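Long-range contacts in putative mandelate racemase (Zymomonas mobilis, PDB 2OX4), which binds a magnesium ion and probably acts as a lyase of the enolase superfamily, in the mandelate racemase branch: residues P17-R22 with L349-E354; I24-S29 with S96-A101; K121-L126 with A331-P336; E148-E153 with E200-A205. All blocks are in the same frame, centred on the assembly; numbering follows the deposited sequence. Where two conformers were deposited one is given.

In the fold
Contact 2 lies within the capping domain, and all of its touching residues are buried; the other three are partly buried. Contact 1 joins a loop of that domain to the short helix 350-353 that follows barrel strand 341-344. Contacts 3 and 4 belong to the barrel, one where the lead-in to strand 126-131 meets the end of helix 322-333, the other between two neighbouring outer helices. The chemistry divides differently: contacts 2 and 4 are apolar, built on valine, isoleucine, alanine and ring carbons, whereas contacts 1 and 3 use carboxylate, amide and guanidinium groups to bind loop backbone. Contacts 2 and 4, with centres about 40 Å apart, lie on opposite sides of the chain's centre.

Contact 1 of 4, residues P17-R22 with L349-E354; sequences PQSGQR and LPEYEE
The CA atoms of Pro17 and Glu351, 7.0 Å apart, are the nearest pair across the contact. Residues 17-19 have helical torsions without the regular bonds, while Leu349 is the N-cap of the short helix 350-353; its O accepts from both Tyr352 N and Glu353 N. From the first turn of that helix the carboxylate of Glu351 reaches the loop, its CG set between the backbone N and the carbonyl carbon (chi1 58°) and the rest of the chain extended. Each oxygen offers its syn lone pair to a loop N-H: OE2 takes Gln18 N at 2.7 Å, nearly straight at 162°, and OE1 takes Ser19 N at 2.8 Å. Ser19 OG also donates to OE1, so that three donors from the loop hold the carboxylate, and a water on OE2 links it to Gln18 NE2 and to Glu351 N. Farther along, Tyr352 OH donates to Gln21 OE1 over 2.8 Å, in the amide carbonyl plane and on a lone pair, although ring and amide planes stand 70° apart. The amide of Gln18 is held mainly by Arg141 N and Lys139 O. The side chain of Gln21 lies about 11 Å from the magnesium ion, consistent with a capping-domain loop at the active-site mouth, as in this superfamily. The loop connects strands 5-13 and 24-30 of the capping sheet, and helix 350-353 follows strand 341-344 of the barrel.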
loop_
_atom_site.group_PDB
_atom_site.type_symbol
_atom_site.label_atom_id
_atom_site.label_comp_id
_atom_site.label_asym_id
_atom_site.label_seq_id
_atom_site.Cartn_x
_atom_site.Cartn_y
_atom_site.Cartn_z
ATOM N N PRO C 17 -37.694 -35.272 5.685
ATOM C CA PRO C 17 -37.160 -36.615 6.003
ATOM C C PRO C 17 -35.814 -36.978 5.362
ATOM O O PRO C 17 -34.879 -37.354 6.079
ATOM C CB PRO C 17 -38.255 -37.567 5.496
ATOM C CG PRO C 17 -39.485 -36.746 5.405
ATOM C CD PRO C 17 -39.084 -35.323 5.187
ATOM N N GLN C 18 -35.718 -36.882 4.037
ATOM C CA GLN C 18 -34.512 -37.310 3.321
ATOM C C GLN C 18 -33.323 -36.375 3.555
ATOM O O GLN C 18 -32.191 -36.827 3.758
ATOM C CB GLN C 18 -34.786 -37.388 1.825
ATOM C CG GLN C 18 -35.610 -38.575 1.400
ATOM C CD GLN C 18 -35.377 -38.903 -0.054
ATOM O OE1 GLN C 18 -34.392 -39.550 -0.400
ATOM N NE2 GLN C 18 -36.268 -38.429 -0.919
ATOM N N SER C 19 -33.589 -35.072 3.520
ATOM C CA SER C 19 -32.529 -34.062 3.556
ATOM C C SER C 19 -32.195 -33.629 4.983
ATOM O O SER C 19 -31.095 -33.145 5.246
ATOM C CB SER C 19 -32.901 -32.850 2.691
ATOM O OG SER C 19 -34.032 -32.165 3.218
ATOM N N GLY C 20 -33.147 -33.809 5.898
ATOM C CA GLY C 20 -32.974 -33.421 7.292
ATOM C C GLY C 20 -33.150 -31.932 7.513
ATOM O O GLY C 20 -32.938 -31.446 8.616
ATOM N N GLN C 21 -33.551 -31.220 6.464
ATOM C CA GLN C 21 -33.542 -29.752 6.456
ATOM C C GLN C 21 -34.859 -29.181 6.963
ATOM O O GLN C 21 -35.827 -29.915 7.110
ATOM C CB GLN C 21 -33.228 -29.257 5.050
ATOM C CG GLN C 21 -31.799 -29.596 4.636
ATOM C CD GLN C 21 -31.507 -29.342 3.175
ATOM O OE1 GLN C 21 -32.312 -28.758 2.461
ATOM N NE2 GLN C 21 -30.338 -29.783 2.723
ATOM N N ARG C 22 -34.882 -27.879 7.258
ATOM C CA ARG C 22 -36.079 -27.223 7.790
ATOM C C ARG C 22 -36.187 -25.797 7.240
ATOM O O ARG C 22 -35.693 -24.856 7.864
ATOM C CB ARG C 22 -36.044 -27.179 9.326
ATOM C CG ARG C 22 -36.206 -28.525 10.026
ATOM C CD ARG C 22 -36.537 -28.343 11.493
ATOM N NE ARG C 22 -37.816 -27.653 11.662
ATOM C CZ ARG C 22 -38.304 -27.233 12.824
ATOM N NH1 ARG C 22 -37.614 -27.430 13.945
ATOM N NH2 ARG C 22 -39.489 -26.616 12.868
ATOM N N LEU C 349 -36.763 -33.797 -4.607
ATOM C CA LEU C 349 -37.333 -34.672 -3.578
ATOM C C LEU C 349 -38.780 -34.269 -3.276
ATOM O O LEU C 349 -39.102 -33.077 -3.286
ATOM C CB LEU C 349 -36.482 -34.633 -2.301
ATOM C CG LEU C 349 -34.951 -34.589 -2.414
ATOM C CD1 LEU C 349 -34.334 -34.242 -1.070
ATOM C CD2 LEU C 349 -34.375 -35.904 -2.944
ATOM N N PRO C 350 -39.665 -35.258 -3.019
ATOM C CA PRO C 350 -41.076 -35.006 -2.652
ATOM C C PRO C 350 -41.303 -34.146 -1.388
ATOM O O PRO C 350 -42.333 -33.473 -1.281
ATOM C CB PRO C 350 -41.636 -36.414 -2.431
ATOM C CG PRO C 350 -40.739 -37.312 -3.236
ATOM C CD PRO C 350 -39.375 -36.705 -3.101
ATOM N N GLU C 351 -40.365 -34.178 -0.439
ATOM C CA GLU C 351 -40.473 -33.345 0.774
ATOM C C GLU C 351 -40.385 -31.847 0.456
ATOM O O GLU C 351 -40.908 -31.008 1.198
ATOM C CB GLU C 351 -39.387 -33.708 1.781
ATOM C CG GLU C 351 -37.944 -33.586 1.260
ATOM C CD GLU C 351 -37.008 -34.483 2.023
ATOM O OE1 GLU C 351 -35.885 -34.045 2.353
ATOM O OE2 GLU C 351 -37.414 -35.627 2.316
ATOM N N TYR C 352 -39.712 -31.523 -0.642
ATOM C CA TYR C 352 -39.652 -30.143 -1.117
ATOM C C TYR C 352 -40.791 -29.795 -2.082
ATOM O O TYR C 352 -41.396 -28.725 -1.968
ATOM C CB TYR C 352 -38.261 -29.803 -1.665
ATOM C CG TYR C 352 -37.334 -29.267 -0.584
ATOM C CD1 TYR C 352 -36.396 -30.090 0.046
ATOM C CD2 TYR C 352 -37.428 -27.939 -0.168
ATOM C CE1 TYR C 352 -35.558 -29.585 1.058
ATOM C CE2 TYR C 352 -36.609 -27.432 0.828
ATOM C CZ TYR C 352 -35.678 -28.252 1.441
ATOM O OH TYR C 352 -34.875 -27.717 2.430
ATOM N N GLU C 353 -41.115 -30.706 -2.999
ATOM C CA GLU C 353 -42.246 -30.499 -3.920
ATOM C C GLU C 353 -43.587 -30.158 -3.261
ATOM O O GLU C 353 -44.343 -29.358 -3.794
ATOM C CB GLU C 353 -42.416 -31.686 -4.875
ATOM C CG GLU C 353 -41.221 -31.928 -5.778
ATOM C CD GLU C 353 -41.233 -33.306 -6.432
ATOM O OE1 GLU C 353 -42.151 -33.579 -7.239
ATOM O OE2 GLU C 353 -40.316 -34.111 -6.143
ATOM N N GLU C 354 -43.890 -30.763 -2.110
ATOM C CA GLU C 354 -45.208 -30.595 -1.471
ATOM C C GLU C 354 -45.434 -29.217 -0.831
ATOM O O GLU C 354 -46.553 -28.883 -0.411
ATOM C CB GLU C 354 -45.445 -31.691 -0.429
ATOM C CG GLU C 354 -44.512 -31.606 0.785
ATOM C CD GLU C 354 -44.802 -32.673 1.841
ATOM O OE1 GLU C 354 -45.805 -33.408 1.705
ATOM O OE2 GLU C 354 -44.027 -32.776 2.818
HETATM O O HOH W 1 -38.475 -36.738 0.207
#

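Contact 2 of 4, residues I24-S29 with S96-A101; sequences ILVKVS and SAFDIA
The ring of Phe98 meets two valines of strand 24-30, and the two approach it differently. Val28 CG2 sits at the ring edge, near its plane, 3.9 Å from Phe98 CD2, whereas Val26 CG2 comes in obliquely, 3.7 Å from Phe98 CE2. Ile8, Leu55, Tyr58 and Leu62 also pack round the ring. The two methyls of Val26 divide the work: with chi1 at 69°, CG2 turns to the phenylalanine and CG1 to the helix backbone, 3.7 Å from Ala97 O and 3.9 Å from Ala97 CB. Two residues along the strand, Val28 CG2 also touches Ala101 CB, one helical turn beyond Ala97, at 3.7 Å. Ala97 and Ala101, with their small side chains, let the axes of the two segments approach to 8.4 Å, crossing at -45°. Replacing Val26 with an alanine would probably open a gap between Ala97 and the ring, leaving Phe98 less tightly held on that flank. Such apolar packing of a helix on an antiparallel sheet forms the core of the enolase-type capping domain. Strand 24-30 runs between strands 5-13 and 35-40; helix 89-110 lies across it, and helix 48-62 also packs against Phe98.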
loop_
_atom_site.group_PDB
_atom_site.type_symbol
_atom_site.label_atom_id
_atom_site.label_comp_id
_atom_site.label_asym_id
_atom_site.label_seq_id
_atom_site.Cartn_x
_atom_site.Cartn_y
_atom_site.Cartn_z
ATOM N N ILE C 24 -37.641 -22.039 6.133
ATOM C CA ILE C 24 -38.289 -20.985 6.903
ATOM C C ILE C 24 -38.949 -20.029 5.915
ATOM O O ILE C 24 -38.270 -19.383 5.099
ATOM C CB ILE C 24 -37.303 -20.199 7.822
ATOM C CG1 ILE C 24 -36.368 -21.139 8.596
ATOM C CG2 ILE C 24 -38.101 -19.323 8.802
ATOM C CD1 ILE C 24 -34.980 -21.301 7.960
ATOM N N LEU C 25 -40.277 -19.963 5.987
ATOM C CA LEU C 25 -41.059 -19.142 5.068
ATOM C C LEU C 25 -41.847 -18.089 5.828
ATOM O O LEU C 25 -42.213 -18.296 6.987
ATOM C CB LEU C 25 -42.004 -20.022 4.244
ATOM C CG LEU C 25 -41.278 -20.967 3.284
ATOM C CD1 LEU C 25 -42.134 -22.151 2.885
ATOM C CD2 LEU C 25 -40.815 -20.211 2.062
ATOM N N VAL C 26 -42.089 -16.958 5.168
ATOM C CA VAL C 26 -42.849 -15.846 5.727
ATOM C C VAL C 26 -43.934 -15.433 4.756
ATOM O O VAL C 26 -43.683 -15.286 3.552
ATOM C CB VAL C 26 -41.948 -14.620 6.134
ATOM C CG1 VAL C 26 -41.349 -13.913 4.908
ATOM C CG2 VAL C 26 -42.746 -13.627 6.985
ATOM N N LYS C 27 -45.142 -15.266 5.290
ATOM C CA LYS C 27 -46.269 -14.758 4.522
ATOM C C LYS C 27 -46.744 -13.429 5.106
ATOM O O LYS C 27 -47.125 -13.339 6.287
ATOM C CB LYS C 27 -47.411 -15.799 4.477
ATOM C CG LYS C 27 -48.664 -15.332 3.706
ATOM C CD LYS C 27 -49.765 -16.416 3.692
ATOM C CE LYS C 27 -51.048 -15.898 3.079
ATOM N NZ LYS C 27 -52.041 -17.011 2.935
ATOM N N VAL C 28 -46.679 -12.397 4.273
ATOM C CA VAL C 28 -47.010 -11.023 4.683
ATOM C C VAL C 28 -48.314 -10.599 4.029
ATOM O O VAL C 28 -48.377 -10.481 2.803
ATOM C CB VAL C 28 -45.888 -10.053 4.245
ATOM C CG1 VAL C 28 -46.224 -8.595 4.625
ATOM C CG2 VAL C 28 -44.552 -10.485 4.843
ATOM N N SER C 29 -49.346 -10.375 4.841
ATOM C CA SER C 29 -50.679 -10.001 4.328
ATOM C C SER C 29 -50.951 -8.515 4.498
ATOM O O SER C 29 -50.454 -7.890 5.441
ATOM C CB SER C 29 -51.759 -10.803 5.050
ATOM O OG SER C 29 -51.579 -12.181 4.809
ATOM N N SER C 96 -33.921 -10.154 4.495
ATOM C CA SER C 96 -34.060 -10.783 3.173
ATOM C C SER C 96 -35.472 -11.318 2.961
ATOM O O SER C 96 -36.084 -11.063 1.918
ATOM C CB SER C 96 -33.095 -11.958 3.028
ATOM O OG SER C 96 -31.738 -11.556 3.131
ATOM N N ALA C 97 -35.974 -12.074 3.939
ATOM C CA ALA C 97 -37.225 -12.810 3.733
ATOM C C ALA C 97 -38.381 -11.838 3.579
ATOM O O ALA C 97 -39.214 -11.972 2.670
ATOM C CB ALA C 97 -37.476 -13.818 4.860
ATOM N N PHE C 98 -38.402 -10.822 4.434
ATOM C CA PHE C 98 -39.389 -9.766 4.331
ATOM C C PHE C 98 -39.305 -9.020 3.004
ATOM O O PHE C 98 -40.326 -8.794 2.349
ATOM C CB PHE C 98 -39.290 -8.822 5.537
ATOM C CG PHE C 98 -39.942 -9.379 6.769
ATOM C CD1 PHE C 98 -39.199 -9.677 7.897
ATOM C CD2 PHE C 98 -41.315 -9.636 6.776
ATOM C CE1 PHE C 98 -39.822 -10.191 9.036
ATOM C CE2 PHE C 98 -41.944 -10.150 7.915
ATOM C CZ PHE C 98 -41.198 -10.434 9.036
ATOM N N ASP C 99 -38.089 -8.684 2.586
ATOM C CA ASP C 99 -37.894 -7.946 1.337
ATOM C C ASP C 99 -38.472 -8.706 0.133
ATOM O O ASP C 99 -39.166 -8.123 -0.697
ATOM C CB ASP C 99 -36.412 -7.581 1.145
ATOM C CG ASP C 99 -36.190 -6.703 -0.065
ATOM O OD1 ASP C 99 -36.361 -5.467 0.040
ATOM O OD2 ASP C 99 -35.855 -7.267 -1.116
ATOM N N ILE C 100 -38.225 -10.017 0.079
ATOM C CA ILE C 100 -38.762 -10.861 -0.993
ATOM C C ILE C 100 -40.311 -10.783 -1.002
ATOM O O ILE C 100 -40.927 -10.570 -2.060
ATOM C CB ILE C 100 -38.257 -12.329 -0.871
ATOM C CG1 ILE C 100 -36.735 -12.400 -1.105
ATOM C CG2 ILE C 100 -38.986 -13.254 -1.892
ATOM C CD1 ILE C 100 -36.072 -13.721 -0.614
ATOM N N ALA C 101 -40.922 -10.913 0.173
ATOM C CA ALA C 101 -42.392 -10.844 0.292
ATOM C C ALA C 101 -42.950 -9.468 -0.125
ATOM O O ALA C 101 -44.018 -9.381 -0.751
ATOM C CB ALA C 101 -42.820 -11.187 1.696
#

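Contact 3 of 4, residues K121-L126 with A331-P336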
loop_
_atom_site.group_PDB
_atom_site.type_symbol
_atom_site.label_atom_id
_atom_site.label_comp_id
_atom_site.label_asym_id
_atom_site.label_seq_id
_atom_site.Cartn_x
_atom_site.Cartn_y
_atom_site.Cartn_z
ATOM N N LYS C 121 -35.990 -7.787 -18.475
ATOM C CA LYS C 121 -35.202 -8.971 -18.850
ATOM C C LYS C 121 -33.899 -8.557 -19.516
ATOM O O LYS C 121 -33.885 -7.599 -20.291
ATOM C CB LYS C 121 -35.982 -9.813 -19.874
ATOM C CG LYS C 121 -36.982 -10.764 -19.273
ATOM C CD LYS C 121 -37.555 -11.698 -20.332
ATOM C CE LYS C 121 -38.697 -12.491 -19.745
ATOM N NZ LYS C 121 -39.902 -12.384 -20.598
ATOM N N ASN C 122 -32.825 -9.315 -19.265
ATOM C CA ASN C 122 -31.559 -9.104 -19.950
ATOM C C ASN C 122 -31.259 -10.239 -20.928
ATOM O O ASN C 122 -30.256 -10.209 -21.648
ATOM C CB ASN C 122 -30.419 -8.998 -18.932
ATOM C CG ASN C 122 -30.404 -7.670 -18.248
ATOM O OD1 ASN C 122 -29.620 -6.788 -18.593
ATOM N ND2 ASN C 122 -31.301 -7.497 -17.282
ATOM N N ARG C 123 -32.131 -11.244 -20.920
ATOM C CA ARG C 123 -31.977 -12.440 -21.741
ATOM C C ARG C 123 -33.319 -13.173 -21.723
ATOM O O ARG C 123 -34.158 -12.929 -20.848
ATOM C CB ARG C 123 -30.873 -13.348 -21.182
ATOM C CG ARG C 123 -31.061 -13.754 -19.716
ATOM C CD ARG C 123 -29.736 -14.266 -19.099
ATOM N NE ARG C 123 -28.727 -13.204 -19.047
ATOM C CZ ARG C 123 -28.704 -12.237 -18.135
ATOM N NH1 ARG C 123 -29.610 -12.215 -17.157
ATOM N NH2 ARG C 123 -27.758 -11.307 -18.188
ATOM N N GLU C 124 -33.524 -14.067 -22.682
ATOM C CA GLU C 124 -34.822 -14.733 -22.815
ATOM C C GLU C 124 -34.957 -15.961 -21.919
ATOM O O GLU C 124 -36.070 -16.354 -21.564
ATOM C CB GLU C 124 -35.098 -15.101 -24.282
ATOM C CG GLU C 124 -35.421 -13.890 -25.174
ATOM C CD GLU C 124 -36.505 -12.970 -24.587
ATOM O OE1 GLU C 124 -37.626 -13.446 -24.293
ATOM O OE2 GLU C 124 -36.238 -11.760 -24.420
ATOM N N ASP C 125 -33.825 -16.575 -21.574
ATOM C CA ASP C 125 -33.814 -17.691 -20.627
ATOM C C ASP C 125 -32.460 -17.756 -19.910
ATOM O O ASP C 125 -31.574 -16.947 -20.190
ATOM C CB ASP C 125 -34.186 -19.031 -21.308
ATOM C CG ASP C 125 -33.096 -19.559 -22.243
ATOM O OD1 ASP C 125 -33.192 -20.739 -22.656
ATOM O OD2 ASP C 125 -32.149 -18.818 -22.585
ATOM N N LEU C 126 -32.309 -18.717 -19.000
ATOM C CA LEU C 126 -31.122 -18.800 -18.145
ATOM C C LEU C 126 -30.485 -20.180 -18.267
ATOM O O LEU C 126 -31.162 -21.193 -18.103
ATOM C CB LEU C 126 -31.513 -18.568 -16.678
ATOM C CG LEU C 126 -32.323 -17.327 -16.273
ATOM C CD1 LEU C 126 -32.733 -17.459 -14.814
ATOM C CD2 LEU C 126 -31.544 -16.051 -16.465
ATOM N N ALA C 331 -34.590 -12.223 -9.971
ATOM C CA ALA C 331 -33.367 -11.463 -9.651
ATOM C C ALA C 331 -32.326 -11.639 -10.764
ATOM O O ALA C 331 -31.744 -10.672 -11.244
ATOM C CB ALA C 331 -32.797 -11.918 -8.296
ATOM N N GLU C 332 -32.132 -12.879 -11.197
ATOM C CA GLU C 332 -31.110 -13.202 -12.184
ATOM C C GLU C 332 -31.414 -12.727 -13.594
ATOM O O GLU C 332 -30.509 -12.288 -14.308
ATOM C CB GLU C 332 -30.843 -14.696 -12.202
ATOM C CG GLU C 332 -30.110 -15.187 -10.956
ATOM C CD GLU C 332 -29.960 -16.695 -10.941
ATOM O OE1 GLU C 332 -30.897 -17.408 -11.373
ATOM O OE2 GLU C 332 -28.900 -17.175 -10.500
ATOM N N ILE C 333 -32.675 -12.823 -14.016
ATOM C CA ILE C 333 -33.020 -12.381 -15.372
ATOM C C ILE C 333 -32.899 -10.859 -15.502
ATOM O O ILE C 333 -32.679 -10.342 -16.596
ATOM C CB ILE C 333 -34.423 -12.892 -15.827
ATOM C CG1 ILE C 333 -34.485 -12.974 -17.359
ATOM C CG2 ILE C 333 -35.546 -12.030 -15.270
ATOM C CD1 ILE C 333 -35.260 -14.162 -17.870
ATOM N N ALA C 334 -33.010 -10.152 -14.374
ATOM C CA ALA C 334 -32.988 -8.682 -14.378
ATOM C C ALA C 334 -31.590 -8.047 -14.312
ATOM O O ALA C 334 -31.475 -6.812 -14.326
ATOM C CB ALA C 334 -33.848 -8.131 -13.250
ATOM N N ILE C 335 -30.539 -8.857 -14.219
ATOM C CA ILE C 335 -29.175 -8.290 -14.130
ATOM C C ILE C 335 -28.378 -8.587 -15.411
ATOM O O ILE C 335 -28.536 -9.661 -15.995
ATOM C CB ILE C 335 -28.388 -8.792 -12.863
ATOM C CG1 ILE C 335 -28.270 -10.325 -12.846
ATOM C CG2 ILE C 335 -29.034 -8.259 -11.556
ATOM C CD1 ILE C 335 -27.273 -10.876 -11.796
ATOM N N PRO C 336 -27.534 -7.638 -15.863
ATOM C CA PRO C 336 -26.702 -7.880 -17.051
ATOM C C PRO C 336 -25.557 -8.879 -16.832
ATOM O O PRO C 336 -25.178 -9.586 -17.779
ATOM C CB PRO C 336 -26.161 -6.487 -17.400
ATOM C CG PRO C 336 -26.140 -5.755 -16.101
ATOM C CD PRO C 336 -27.340 -6.273 -15.335
#
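Arg123 reaches Ile335 because its CG is set between the backbone N and the carbonyl carbon (chi1 55°) and the chain bends at chi3 (64°), turning the guanidinium back. This junction in the modified TIM barrel, (beta/alpha)7beta, of the enolase superfamily joins the lead-in to strand 126-131 to the end of helix 322-333. NH1 and NH2 of Arg123 grip Ile335 O end-on, at 3.0 and 2.9 Å, with that oxygen almost in the guanidinium plane. Asn122 CB lies over one face, 3.3 Å above the plane and offset toward the rim. Asn122 makes a second double hold, its N and ND2 both donating to Ile333 O, at 2.9 and 3.2 Å. The carbonyl of Ile335, just past the helix C-terminus, is likely to favour the positive charge of Arg123. A methionine in place of Arg123 takes away both donors to Ile335 O, and residues 334-336 would probably be less firmly held to the lead-in. Lys121 lies alongside Ile333, with its NZ paired to Glu371; its backbone N donates to Asn69 of the second subunit. Ile333 CD1 packs 3.4 Å from Arg123 O, a buried carbonyl oxygen with no hydrogen-bonding partner in the model.

Contact 4 of 4, residues E148-E153 with E200-A205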
loop_
_atom_site.group_PDB
_atom_site.type_symbol
_atom_site.label_atom_id
_atom_site.label_comp_id
_atom_site.label_asym_id
_atom_site.label_seq_id
_atom_site.Cartn_x
_atom_site.Cartn_y
_atom_site.Cartn_z
ATOM N N GLU C 148 -17.138 -44.127 -9.979
ATOM C CA GLU C 148 -18.069 -44.412 -11.079
ATOM C C GLU C 148 -19.439 -43.830 -10.792
ATOM O O GLU C 148 -20.179 -43.498 -11.718
ATOM C CB GLU C 148 -18.189 -45.925 -11.331
ATOM C CG GLU C 148 -16.925 -46.560 -11.903
ATOM C CD GLU C 148 -15.923 -46.982 -10.825
ATOM O OE1 GLU C 148 -16.288 -46.986 -9.621
ATOM O OE2 GLU C 148 -14.768 -47.306 -11.192
ATOM N N GLU C 149 -19.772 -43.701 -9.509
ATOM C CA GLU C 149 -21.037 -43.111 -9.106
ATOM C C GLU C 149 -21.083 -41.618 -9.434
ATOM O O GLU C 149 -22.133 -41.091 -9.792
ATOM C CB GLU C 149 -21.302 -43.346 -7.621
ATOM C CG GLU C 149 -21.101 -44.797 -7.196
ATOM C CD GLU C 149 -21.422 -45.020 -5.737
ATOM O OE1 GLU C 149 -22.405 -45.729 -5.450
ATOM O OE2 GLU C 149 -20.701 -44.480 -4.875
ATOM N N TYR C 150 -19.932 -40.957 -9.320
ATOM C CA TYR C 150 -19.798 -39.558 -9.714
ATOM C C TYR C 150 -19.995 -39.375 -11.226
ATOM O O TYR C 150 -20.786 -38.533 -11.650
ATOM C CB TYR C 150 -18.455 -38.988 -9.216
ATOM C CG TYR C 150 -18.436 -38.761 -7.716
ATOM C CD1 TYR C 150 -18.573 -37.481 -7.179
ATOM C CD2 TYR C 150 -18.295 -39.829 -6.831
ATOM C CE1 TYR C 150 -18.579 -37.277 -5.801
ATOM C CE2 TYR C 150 -18.293 -39.633 -5.456
ATOM C CZ TYR C 150 -18.424 -38.348 -4.950
ATOM O OH TYR C 150 -18.430 -38.165 -3.591
ATOM N N ALA C 151 -19.307 -40.184 -12.030
ATOM C CA ALA C 151 -19.529 -40.201 -13.476
ATOM C C ALA C 151 -20.994 -40.493 -13.847
ATOM O O ALA C 151 -21.553 -39.812 -14.709
ATOM C CB ALA C 151 -18.583 -41.165 -14.160
ATOM N N GLU C 152 -21.607 -41.465 -13.164
ATOM C CA GLU C 152 -23.005 -41.882 -13.405
ATOM C C GLU C 152 -24.007 -40.753 -13.152
ATOM O O GLU C 152 -24.908 -40.532 -13.960
ATOM C CB GLU C 152 -23.383 -43.061 -12.491
ATOM C CG GLU C 152 -23.039 -44.452 -13.007
ATOM C CD GLU C 152 -23.105 -45.521 -11.903
ATOM O OE1 GLU C 152 -22.342 -46.511 -11.981
ATOM O OE2 GLU C 152 -23.917 -45.370 -10.960
ATOM N N GLU C 153 -23.851 -40.054 -12.027
ATOM C CA GLU C 153 -24.736 -38.944 -11.678
ATOM C C GLU C 153 -24.599 -37.803 -12.687
ATOM O O GLU C 153 -25.609 -37.202 -13.081
ATOM C CB GLU C 153 -24.485 -38.432 -10.250
ATOM C CG GLU C 153 -24.779 -39.425 -9.115
ATOM C CD GLU C 153 -25.999 -40.288 -9.368
ATOM O OE1 GLU C 153 -25.833 -41.493 -9.678
ATOM O OE2 GLU C 153 -27.122 -39.754 -9.256
ATOM N N GLU C 200 -11.773 -36.460 -12.700
ATOM C CA GLU C 200 -11.352 -37.176 -13.909
ATOM C C GLU C 200 -12.440 -38.104 -14.476
ATOM O O GLU C 200 -12.680 -38.116 -15.694
ATOM C CB GLU C 200 -10.082 -37.980 -13.626
ATOM C CG GLU C 200 -9.435 -38.568 -14.863
ATOM C CD GLU C 200 -7.987 -38.935 -14.634
ATOM O OE1 GLU C 200 -7.170 -38.681 -15.543
ATOM O OE2 GLU C 200 -7.669 -39.470 -13.546
ATOM N N ALA C 201 -13.081 -38.871 -13.593
ATOM C CA ALA C 201 -14.196 -39.752 -13.966
ATOM C C ALA C 201 -15.331 -38.981 -14.641
ATOM O O ALA C 201 -15.839 -39.393 -15.693
ATOM C CB ALA C 201 -14.719 -40.493 -12.748
ATOM N N ILE C 202 -15.725 -37.870 -14.022
ATOM C CA ILE C 202 -16.782 -37.025 -14.562
ATOM C C ILE C 202 -16.378 -36.438 -15.914
ATOM O O ILE C 202 -17.149 -36.523 -16.867
ATOM C CB ILE C 202 -17.193 -35.905 -13.581
ATOM C CG1 ILE C 202 -17.889 -36.492 -12.345
ATOM C CG2 ILE C 202 -18.120 -34.917 -14.261
ATOM C CD1 ILE C 202 -17.883 -35.550 -11.106
ATOM N N ARG C 203 -15.172 -35.868 -16.003
ATOM C CA ARG C 203 -14.700 -35.233 -17.243
ATOM C C ARG C 203 -14.598 -36.229 -18.407
ATOM O O ARG C 203 -14.993 -35.928 -19.543
ATOM C CB ARG C 203 -13.351 -34.531 -17.032
ATOM C CG ARG C 203 -12.678 -33.998 -18.308
ATOM C CD ARG C 203 -13.508 -32.915 -19.026
ATOM N NE ARG C 203 -13.521 -31.630 -18.310
ATOM C CZ ARG C 203 -14.547 -30.780 -18.291
ATOM N NH1 ARG C 203 -15.674 -31.062 -18.940
ATOM N NH2 ARG C 203 -14.451 -29.639 -17.605
ATOM N N ASN C 204 -14.053 -37.402 -18.119
ATOM C CA ASN C 204 -14.048 -38.506 -19.088
ATOM C C ASN C 204 -15.446 -38.900 -19.575
ATOM O O ASN C 204 -15.631 -39.193 -20.763
ATOM C CB ASN C 204 -13.338 -39.729 -18.494
ATOM C CG ASN C 204 -11.822 -39.569 -18.452
ATOM O OD1 ASN C 204 -11.252 -38.705 -19.121
ATOM N ND2 ASN C 204 -11.161 -40.436 -17.683
ATOM N N ALA C 205 -16.411 -38.928 -18.662
ATOM C CA ALA C 205 -17.786 -39.310 -18.990
ATOM C C ALA C 205 -18.531 -38.247 -19.806
ATOM O O ALA C 205 -19.193 -38.576 -20.795
ATOM C CB ALA C 205 -18.564 -39.670 -17.738
#
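Ala151 and Ile202 mark a close helix-helix contact, without hydrogen bonds across it, on the outside of the barrel, between helices 147-159 and 189-206. Their CA atoms are only 4.3 Å apart, and the axes of the two segments approach to 7.9 Å at a crossing angle of -39°. Small residues permit this: Ala151 CB fits against the other helix, 3.6 Å from Ala201 O and 3.9 Å from Ala205 CB, with Ala201 CB also beside it. In the enolase-superfamily barrel, helix 147-159 runs between strands 126-131 and 164-167 and helix 189-206 between 164-167 and 211-215, each as the helix of a beta-alpha-beta crossover. Toward the strands Ile202 takes over from the alanines. Its CG1 stands opposite the carbonyl carbon (chi1 -68°), which carries that branch across the interface to lie 3.6 Å from Tyr150 O. The terminal CD1 then meets Tyr150 CB at 4.0 Å and lies at the edge of the tyrosine ring, near its plane. From there the ring leads away from helix 189-206, and its hydroxyl is hydrogen-bonded to Lys144 O. Val167 of strand 164-167 touches both Tyr150 and Ile202, while Ile212 of the next strand packs on Ile202 as well.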